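Local coordinates for protein N-formylglutamate amidohydrolase (Ralstonia eutropha, PDB 2Q7S) that binds a zinc ion and is probably a hydrolase of the N-formylglutamate amidohydrolase family, at residues R49-E54 with G260-N265; D197-T202 with A223-Y228; Q232-I237 with S246-I251. All coordinates share one frame; numbering follows the deposited sequence.

Interaction 1 of 3, residues R49-E54 with G260-N265; sequences RLRGGE and GTRERN
Arg262 NH1 sits among three backbone oxygens of the turn formed by residues 51-54, lying 2.7 Å from Glu54 O, 2.9 Å from Gly52 O and 3.2 Å from Arg51 O. The Glu54 and Arg51 oxygens are poorly angled for hydrogen bonding, and the attraction to these two is probably electrostatic, of charge and dipole. Glu54 O comes at the edge of the group, near its plane, while Gly52 CA lies over one face. The other terminal nitrogen, NH2, turns back to its own loop and hydrogen-bonds Glu259 O. The bend of Arg262 at chi2 (-87°) brings CD to 3.7 Å from Glu54 OE1, and a second bend, at chi3 (103°), turns the guanidinium to the carbonyls. Arg51 and Arg262 run alongside each other, head to tail: Arg51 NH2 meets the aliphatic part of the other chain, 3.4 Å from Arg262 CB, with the two guanidinium planes nearly perpendicular (86°). The charged ends thus stay apart, and Arg51 pairs with Glu54 instead, its NH1 lying 2.7 Å from Glu54 OE2. Because that oxygen is well out of the guanidinium plane, the salt bridge is one of charge without a directed N-H. In the Glu54 carboxylate, OE2 is hydrogen-bonded with Tyr37 OH and OE1 with Thr56 OG1. The 3-10 segment 51-53 is closed by the bond from Glu54 N to Arg51 O, at 3.1 Å, and leads through Glu54 to Asp55, a zinc ligand; the metal is about 9 Å from the side chain of Glu54. Beside the hydrogen bond of Arg262 O with His57 NE2, one buried cation faced by several carbonyls suggests that attraction of charge and dipole contributes much to holding the 260-265 loop against the turn that precedes Asp55.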
# COMPACT_ATOMS: atom_id res chain seq x y z
N ARG A 49 -12.12 -14.54 8.24
CA ARG A 49 -11.75 -14.92 6.88
C ARG A 49 -11.27 -13.74 6.05
O ARG A 49 -10.44 -13.91 5.15
CB ARG A 49 -12.94 -15.56 6.19
CG ARG A 49 -13.34 -16.88 6.81
CD ARG A 49 -12.98 -18.04 5.90
NE ARG A 49 -11.58 -18.00 5.42
CZ ARG A 49 -11.18 -18.43 4.22
NH1 ARG A 49 -12.05 -18.93 3.32
NH2 ARG A 49 -9.89 -18.36 3.89
N LEU A 50 -11.79 -12.56 6.37
CA LEU A 50 -11.49 -11.29 5.66
C LEU A 50 -10.14 -10.68 6.06
O LEU A 50 -9.42 -10.12 5.22
CB LEU A 50 -12.61 -10.29 5.97
CG LEU A 50 -14.02 -10.72 5.54
CD1 LEU A 50 -15.11 -9.76 6.08
CD2 LEU A 50 -14.09 -10.84 4.03
N ARG A 51 -9.80 -10.81 7.34
CA ARG A 51 -8.52 -10.38 7.87
C ARG A 51 -7.35 -10.87 6.98
O ARG A 51 -6.28 -10.22 6.96
CB ARG A 51 -8.38 -10.80 9.35
CG ARG A 51 -9.32 -9.98 10.26
CD ARG A 51 -9.06 -10.19 11.72
NE ARG A 51 -7.65 -9.95 12.10
CZ ARG A 51 -7.10 -8.75 12.28
NH1 ARG A 51 -7.83 -7.66 12.12
NH2 ARG A 51 -5.83 -8.61 12.60
N GLY A 52 -7.58 -11.96 6.22
CA GLY A 52 -6.67 -12.41 5.16
C GLY A 52 -5.99 -11.31 4.36
O GLY A 52 -4.78 -11.15 4.48
N GLY A 53 -6.76 -10.53 3.59
CA GLY A 53 -6.27 -9.43 2.71
C GLY A 53 -5.72 -8.17 3.38
O GLY A 53 -5.40 -7.18 2.69
N GLU A 54 -5.63 -8.18 4.71
CA GLU A 54 -5.02 -7.10 5.43
C GLU A 54 -3.50 -7.17 5.33
O GLU A 54 -2.90 -8.21 5.57
CB GLU A 54 -5.29 -7.19 6.93
CG GLU A 54 -6.65 -7.09 7.40
CD GLU A 54 -6.72 -7.24 8.91
OE1 GLU A 54 -5.68 -7.45 9.57
OE2 GLU A 54 -7.84 -7.14 9.42
N GLY A 260 -1.79 -16.75 10.35
CA GLY A 260 -3.07 -17.21 10.89
C GLY A 260 -3.70 -16.24 11.87
O GLY A 260 -4.77 -15.72 11.60
N THR A 261 -3.03 -15.97 12.99
CA THR A 261 -3.57 -15.10 14.05
C THR A 261 -3.45 -13.59 13.72
O THR A 261 -4.11 -12.75 14.34
CB THR A 261 -2.94 -15.43 15.42
OG1 THR A 261 -1.57 -15.01 15.47
CG2 THR A 261 -2.97 -16.94 15.66
N ARG A 262 -2.63 -13.27 12.71
CA ARG A 262 -2.27 -11.88 12.30
C ARG A 262 -1.38 -11.17 13.34
O ARG A 262 -1.20 -9.95 13.29
CB ARG A 262 -3.49 -10.99 12.02
CG ARG A 262 -4.46 -11.37 10.89
CD ARG A 262 -4.03 -10.81 9.51
NE ARG A 262 -3.44 -11.88 8.72
CZ ARG A 262 -3.06 -11.79 7.45
NH1 ARG A 262 -3.14 -10.63 6.79
NH2 ARG A 262 -2.52 -12.87 6.87
N GLU A 263 -0.82 -11.92 14.27
CA GLU A 263 -0.17 -11.29 15.42
C GLU A 263 1.31 -11.11 15.24
O GLU A 263 1.99 -11.99 14.73
CB GLU A 263 -0.43 -12.12 16.67
CG GLU A 263 -1.90 -12.07 17.05
CD GLU A 263 -2.10 -12.30 18.50
OE1 GLU A 263 -1.52 -13.28 19.02
OE2 GLU A 263 -2.85 -11.50 19.10
N ARG A 264 1.81 -9.98 15.71
CA ARG A 264 3.24 -9.69 15.60
C ARG A 264 4.02 -10.87 16.14
O ARG A 264 3.66 -11.42 17.21
CB ARG A 264 3.63 -8.43 16.37
CG ARG A 264 2.93 -7.16 15.88
CD ARG A 264 3.26 -5.97 16.75
NE ARG A 264 2.54 -4.80 16.27
CZ ARG A 264 2.84 -3.53 16.53
NH1 ARG A 264 3.88 -3.19 17.27
NH2 ARG A 264 2.08 -2.60 16.00
N ASN A 265 5.07 -11.26 15.41
CA ASN A 265 5.98 -12.31 15.86
C ASN A 265 7.32 -11.74 16.29
O ASN A 265 7.47 -10.54 16.42
CB ASN A 265 6.07 -13.48 14.84
CG ASN A 265 6.77 -13.13 13.54
OD1 ASN A 265 7.55 -12.18 13.45
ND2 ASN A 265 6.52 -13.94 12.51

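Interaction 2 of 3, residues D197-T202 with A223-Y228; sequences DRDGTT and ARNDPY
Asp199 and Asn225 bring the two backbones to 6.1 Å, measured between their CA atoms, where the loop after strand 193-196 meets the end of strand 222-224. These parallel neighbours, with helix 205-217 between them in the chain, form a beta-alpha-beta unit at the edge of the main sheet. Positive phi values at Arg198, Asp199 and Gly200 curl the first loop tightly, and Asn225 takes a positive phi of its own as the strand turns away. The curl is held from within by an Asx motif, in which Gly200 N donates to Asp197 OD1 at 2.7 Å. Across the contact, the Asn225 amide engages Asp197 twice. Its OD1 accepts from Asp197 N at 3.2 Å (N-H...O angle 161°), and its ND2 donates to Asp197 OD1 at 2.8 Å, on the syn side but 34° out of the carboxylate plane. With chi1 at 65°, CG of Asp197 stands between the backbone N and the carbonyl carbon, which brings OD1 round to the side of N and lets one amide serve both. Asp197 OD1 is then gripped from opposite faces of its plane, by Gly200 N and Asn225 ND2. Asn225 OD1 also receives a weak bond from Asp199 N, so it bridges two amides of the curl. The Asp199 side chain crosses Asn225, OD1 touching its CB at 3.5 Å, while OD2 forms a salt bridge with Lys229. Arg224 directs NE and NH2 to Glu212 and Asp209 of helix 205-217, binding the edge strand to the helix that covers it. Its remaining nitrogen, NH1, donates in the guanidinium plane to a water at 2.9 Å, and that water in turn donates to Asp197 OD2 at 2.7 Å.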
# COMPACT_ATOMS: atom_id res chain seq x y z
N ASP A 197 8.28 -0.61 -9.45
CA ASP A 197 8.40 0.71 -10.03
C ASP A 197 8.05 0.65 -11.54
O ASP A 197 8.56 1.43 -12.35
CB ASP A 197 9.81 1.23 -9.75
CG ASP A 197 10.94 0.37 -10.46
OD1 ASP A 197 10.65 -0.61 -11.20
OD2 ASP A 197 12.12 0.74 -10.34
N ARG A 198 7.16 -0.29 -11.89
CA ARG A 198 6.62 -0.47 -13.26
C ARG A 198 7.79 -0.62 -14.21
O ARG A 198 7.97 0.19 -15.10
CB ARG A 198 5.68 0.70 -13.66
CG ARG A 198 4.61 1.00 -12.61
CD ARG A 198 3.43 0.09 -12.71
NE ARG A 198 2.69 0.42 -13.90
CZ ARG A 198 1.40 0.23 -14.09
NH1 ARG A 198 0.61 -0.32 -13.17
NH2 ARG A 198 0.88 0.61 -15.25
N ASP A 199 8.60 -1.64 -13.94
CA ASP A 199 9.85 -1.96 -14.65
C ASP A 199 10.80 -0.79 -14.86
O ASP A 199 11.31 -0.57 -15.96
CB ASP A 199 9.54 -2.63 -15.97
CG ASP A 199 8.76 -3.92 -15.81
OD1 ASP A 199 9.16 -4.76 -14.95
OD2 ASP A 199 7.78 -4.12 -16.58
N GLY A 200 11.06 -0.05 -13.78
CA GLY A 200 12.06 0.98 -13.81
C GLY A 200 11.62 2.33 -14.33
O GLY A 200 12.47 3.09 -14.78
N THR A 201 10.32 2.64 -14.29
CA THR A 201 9.78 3.88 -14.89
C THR A 201 9.20 4.93 -13.91
O THR A 201 9.01 6.08 -14.28
CB THR A 201 8.70 3.58 -15.97
OG1 THR A 201 7.67 2.80 -15.40
CG2 THR A 201 9.30 2.79 -17.20
N THR A 202 8.90 4.55 -12.69
CA THR A 202 8.17 5.47 -11.78
C THR A 202 9.01 6.09 -10.69
O THR A 202 8.56 7.02 -10.00
CB THR A 202 7.06 4.72 -11.07
OG1 THR A 202 7.66 3.70 -10.25
CG2 THR A 202 6.07 4.14 -12.08
N ALA A 223 13.67 -8.54 -4.56
CA ALA A 223 13.36 -8.71 -6.00
C ALA A 223 12.74 -7.41 -6.48
O ALA A 223 12.02 -6.76 -5.72
CB ALA A 223 12.36 -9.90 -6.24
N ARG A 224 13.01 -7.04 -7.73
CA ARG A 224 12.33 -5.91 -8.37
C ARG A 224 11.26 -6.48 -9.28
O ARG A 224 11.52 -7.43 -10.01
CB ARG A 224 13.31 -5.09 -9.22
CG ARG A 224 14.41 -4.43 -8.39
CD ARG A 224 15.22 -3.42 -9.22
NE ARG A 224 16.43 -3.01 -8.52
CZ ARG A 224 17.10 -1.89 -8.78
NH1 ARG A 224 16.68 -1.05 -9.72
NH2 ARG A 224 18.17 -1.58 -8.07
N ASN A 225 10.07 -5.89 -9.23
CA ASN A 225 9.02 -6.13 -10.25
C ASN A 225 8.61 -7.59 -10.45
O ASN A 225 8.19 -8.00 -11.54
CB ASN A 225 9.42 -5.46 -11.57
CG ASN A 225 9.56 -3.95 -11.40
OD1 ASN A 225 8.58 -3.28 -11.14
ND2 ASN A 225 10.78 -3.44 -11.45
N ASP A 226 8.65 -8.33 -9.35
CA ASP A 226 8.47 -9.79 -9.34
C ASP A 226 7.94 -10.25 -7.96
O ASP A 226 8.71 -10.30 -6.99
CB ASP A 226 9.81 -10.44 -9.64
CG ASP A 226 9.71 -11.95 -9.79
OD1 ASP A 226 8.59 -12.49 -9.67
OD2 ASP A 226 10.75 -12.59 -10.06
N PRO A 227 6.63 -10.56 -7.85
CA PRO A 227 5.57 -10.52 -8.86
C PRO A 227 4.82 -9.17 -8.93
O PRO A 227 3.95 -9.04 -9.77
CB PRO A 227 4.62 -11.62 -8.40
CG PRO A 227 4.75 -11.56 -6.88
CD PRO A 227 6.10 -11.03 -6.56
N TYR A 228 5.20 -8.20 -8.10
CA TYR A 228 4.50 -6.92 -8.00
C TYR A 228 5.27 -5.77 -8.62
O TYR A 228 6.30 -5.33 -8.07
CB TYR A 228 4.28 -6.56 -6.54
CG TYR A 228 3.42 -7.55 -5.80
CD1 TYR A 228 2.07 -7.57 -5.99
CD2 TYR A 228 3.98 -8.45 -4.91
CE1 TYR A 228 1.28 -8.46 -5.31
CE2 TYR A 228 3.19 -9.34 -4.23
CZ TYR A 228 1.85 -9.35 -4.44
OH TYR A 228 1.06 -10.24 -3.74
O HOH W 1 14.21 -0.71 -11.29

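Interaction 3 of 3, residues Q232-I237 with S246-I251; sequences QLIAQI and SLQIEI
The short helix 233-237 packs on the inner strand 244-252 of the mixed sheet, close to the zinc site that His32, Asp55 and His172 build. Over these segments the axes approach to 7.6 Å, with helix and strand running nearly antiparallel at 156°. Ile234 carries the contact. Its CG2 methyl and CD1, the tip of the CG1 branch, both meet Ser246 OG, each at 3.6 Å, from the same side, while CG1 itself touches OE1 of Gln248, two residues along the strand, at 3.5 Å. The Ile234 and Gln248 side chains cross at about a right angle, and the isoleucine also meets, more loosely, the CB of the glutamine. One turn further on, Ile237 adds its CG2 branch, 3.9 Å from Ser246 CB. Ser246 CB also rests on the helix backbone, 3.5 Å from Ile234 O. No hydrogen bond passes between helix and strand; Ser246 OG and Gln248 NE2 find their partners elsewhere. Ser246 OG, swung opposite its backbone N (chi1 -164°), is hydrogen-bonded to His168 ND1. Gln248 has an extended chain, and its NE2 donates at 2.9 Å to Glu250 OE2, which accepts through its anti lone pair and lies in the plane of the Gln248 amide; this fixes the rotation of the amide and leaves its oxygen facing the isoleucine. The Gln248 side chain is about 4 Å from that of His172 and about 6 Å from the zinc ion, consistent with a second-shell place for Gln248 beside this zinc ligand. Around the contact, Ile234 also rests on Asn170 of strand 166-174, Ile237 reaches both His168 of that strand and Leu152 of helix 134-163, and Glu250 lies against Val194 of strand 193-196.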
# COMPACT_ATOMS: atom_id res chain seq x y z
N GLN A 232 -1.01 1.03 -10.30
CA GLN A 232 -1.45 2.05 -11.30
C GLN A 232 -1.33 3.41 -10.67
O GLN A 232 -0.82 4.34 -11.29
CB GLN A 232 -2.87 1.87 -11.87
CG GLN A 232 -3.31 2.94 -12.93
CD GLN A 232 -2.38 3.04 -14.18
OE1 GLN A 232 -2.00 2.01 -14.76
NE2 GLN A 232 -2.03 4.28 -14.59
N LEU A 233 -1.74 3.51 -9.41
CA LEU A 233 -1.40 4.67 -8.60
C LEU A 233 0.10 5.04 -8.77
O LEU A 233 0.45 6.19 -8.91
CB LEU A 233 -1.78 4.45 -7.11
CG LEU A 233 -1.44 5.62 -6.22
CD1 LEU A 233 -2.23 6.93 -6.64
CD2 LEU A 233 -1.66 5.25 -4.79
N ILE A 234 0.98 4.04 -8.82
CA ILE A 234 2.43 4.26 -8.86
C ILE A 234 2.86 4.91 -10.17
O ILE A 234 3.72 5.77 -10.16
CB ILE A 234 3.21 2.91 -8.65
CG1 ILE A 234 2.65 2.10 -7.46
CG2 ILE A 234 4.69 3.14 -8.57
CD1 ILE A 234 2.71 2.87 -6.05
N ALA A 235 2.23 4.51 -11.27
CA ALA A 235 2.46 5.08 -12.60
C ALA A 235 1.97 6.55 -12.67
O ALA A 235 2.53 7.36 -13.41
CB ALA A 235 1.76 4.27 -13.64
N GLN A 236 0.93 6.86 -11.89
CA GLN A 236 0.32 8.17 -11.90
C GLN A 236 1.09 9.15 -11.08
O GLN A 236 1.20 10.32 -11.45
CB GLN A 236 -1.07 8.08 -11.29
CG GLN A 236 -2.03 7.40 -12.19
CD GLN A 236 -3.38 7.30 -11.59
OE1 GLN A 236 -3.54 7.34 -10.35
NE2 GLN A 236 -4.39 7.17 -12.46
N ILE A 237 1.58 8.69 -9.93
CA ILE A 237 2.37 9.54 -9.03
C ILE A 237 3.83 9.66 -9.54
O ILE A 237 4.37 10.77 -9.67
CB ILE A 237 2.30 9.06 -7.59
CG1 ILE A 237 0.92 9.29 -7.01
CG2 ILE A 237 3.34 9.80 -6.69
CD1 ILE A 237 0.76 8.70 -5.59
N SER A 246 7.72 7.42 -7.45
CA SER A 246 6.89 6.50 -6.68
C SER A 246 7.51 5.09 -6.75
O SER A 246 7.94 4.57 -7.85
CB SER A 246 5.46 6.51 -7.22
OG SER A 246 4.51 5.94 -6.35
N LEU A 247 7.51 4.46 -5.60
CA LEU A 247 8.01 3.09 -5.42
C LEU A 247 7.05 2.26 -4.54
O LEU A 247 6.77 2.64 -3.42
CB LEU A 247 9.39 3.17 -4.75
CG LEU A 247 10.12 1.83 -4.53
CD1 LEU A 247 10.40 1.16 -5.91
CD2 LEU A 247 11.41 2.11 -3.74
N GLN A 248 6.56 1.12 -5.04
CA GLN A 248 5.75 0.24 -4.19
C GLN A 248 6.70 -0.72 -3.47
O GLN A 248 7.57 -1.30 -4.09
CB GLN A 248 4.74 -0.52 -5.03
CG GLN A 248 3.67 -1.23 -4.25
CD GLN A 248 2.50 -1.67 -5.10
OE1 GLN A 248 2.00 -0.93 -5.94
NE2 GLN A 248 2.07 -2.91 -4.89
N ILE A 249 6.57 -0.85 -2.15
CA ILE A 249 7.42 -1.79 -1.38
C ILE A 249 6.58 -2.84 -0.66
O ILE A 249 5.70 -2.48 0.20
CB ILE A 249 8.28 -1.05 -0.29
CG1 ILE A 249 9.12 0.07 -0.93
CG2 ILE A 249 9.16 -2.08 0.46
CD1 ILE A 249 10.12 0.78 0.03
N GLU A 250 6.90 -4.11 -0.93
CA GLU A 250 6.14 -5.24 -0.37
C GLU A 250 7.00 -6.10 0.55
O GLU A 250 8.05 -6.50 0.15
CB GLU A 250 5.61 -6.12 -1.51
CG GLU A 250 4.70 -5.42 -2.49
CD GLU A 250 3.26 -5.72 -2.30
OE1 GLU A 250 2.91 -6.52 -1.40
OE2 GLU A 250 2.45 -5.13 -3.04
N ILE A 251 6.54 -6.37 1.76
CA ILE A 251 7.24 -7.16 2.74
C ILE A 251 6.57 -8.53 2.93
O ILE A 251 5.38 -8.64 3.27
CB ILE A 251 7.24 -6.39 4.12
CG1 ILE A 251 7.91 -5.03 3.98
CG2 ILE A 251 7.90 -7.17 5.22
CD1 ILE A 251 7.92 -4.26 5.26

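Interaction 3 is buried near the centre of the chain, interaction 2 lies at the surface, and interaction 1 is partly buried. Interactions 2 and 3 have centres 9 Å apart and hold one sheet: strand 193-196 neighbours both strand 244-252 and edge strand 222-224, and Thr202 OG1 probably bonds Ser246 O at 2.6 Å. Interaction 1, more than 20 Å away between centres, ties two loops together. Their chemistry follows position: directed amide and carboxylate bonds with a bridging water at the edge, isoleucine packing in the core, and largely charge and carbonyl dipoles around two arginines in interaction 1. Interactions 1 and 3 both come close to zinc ligands.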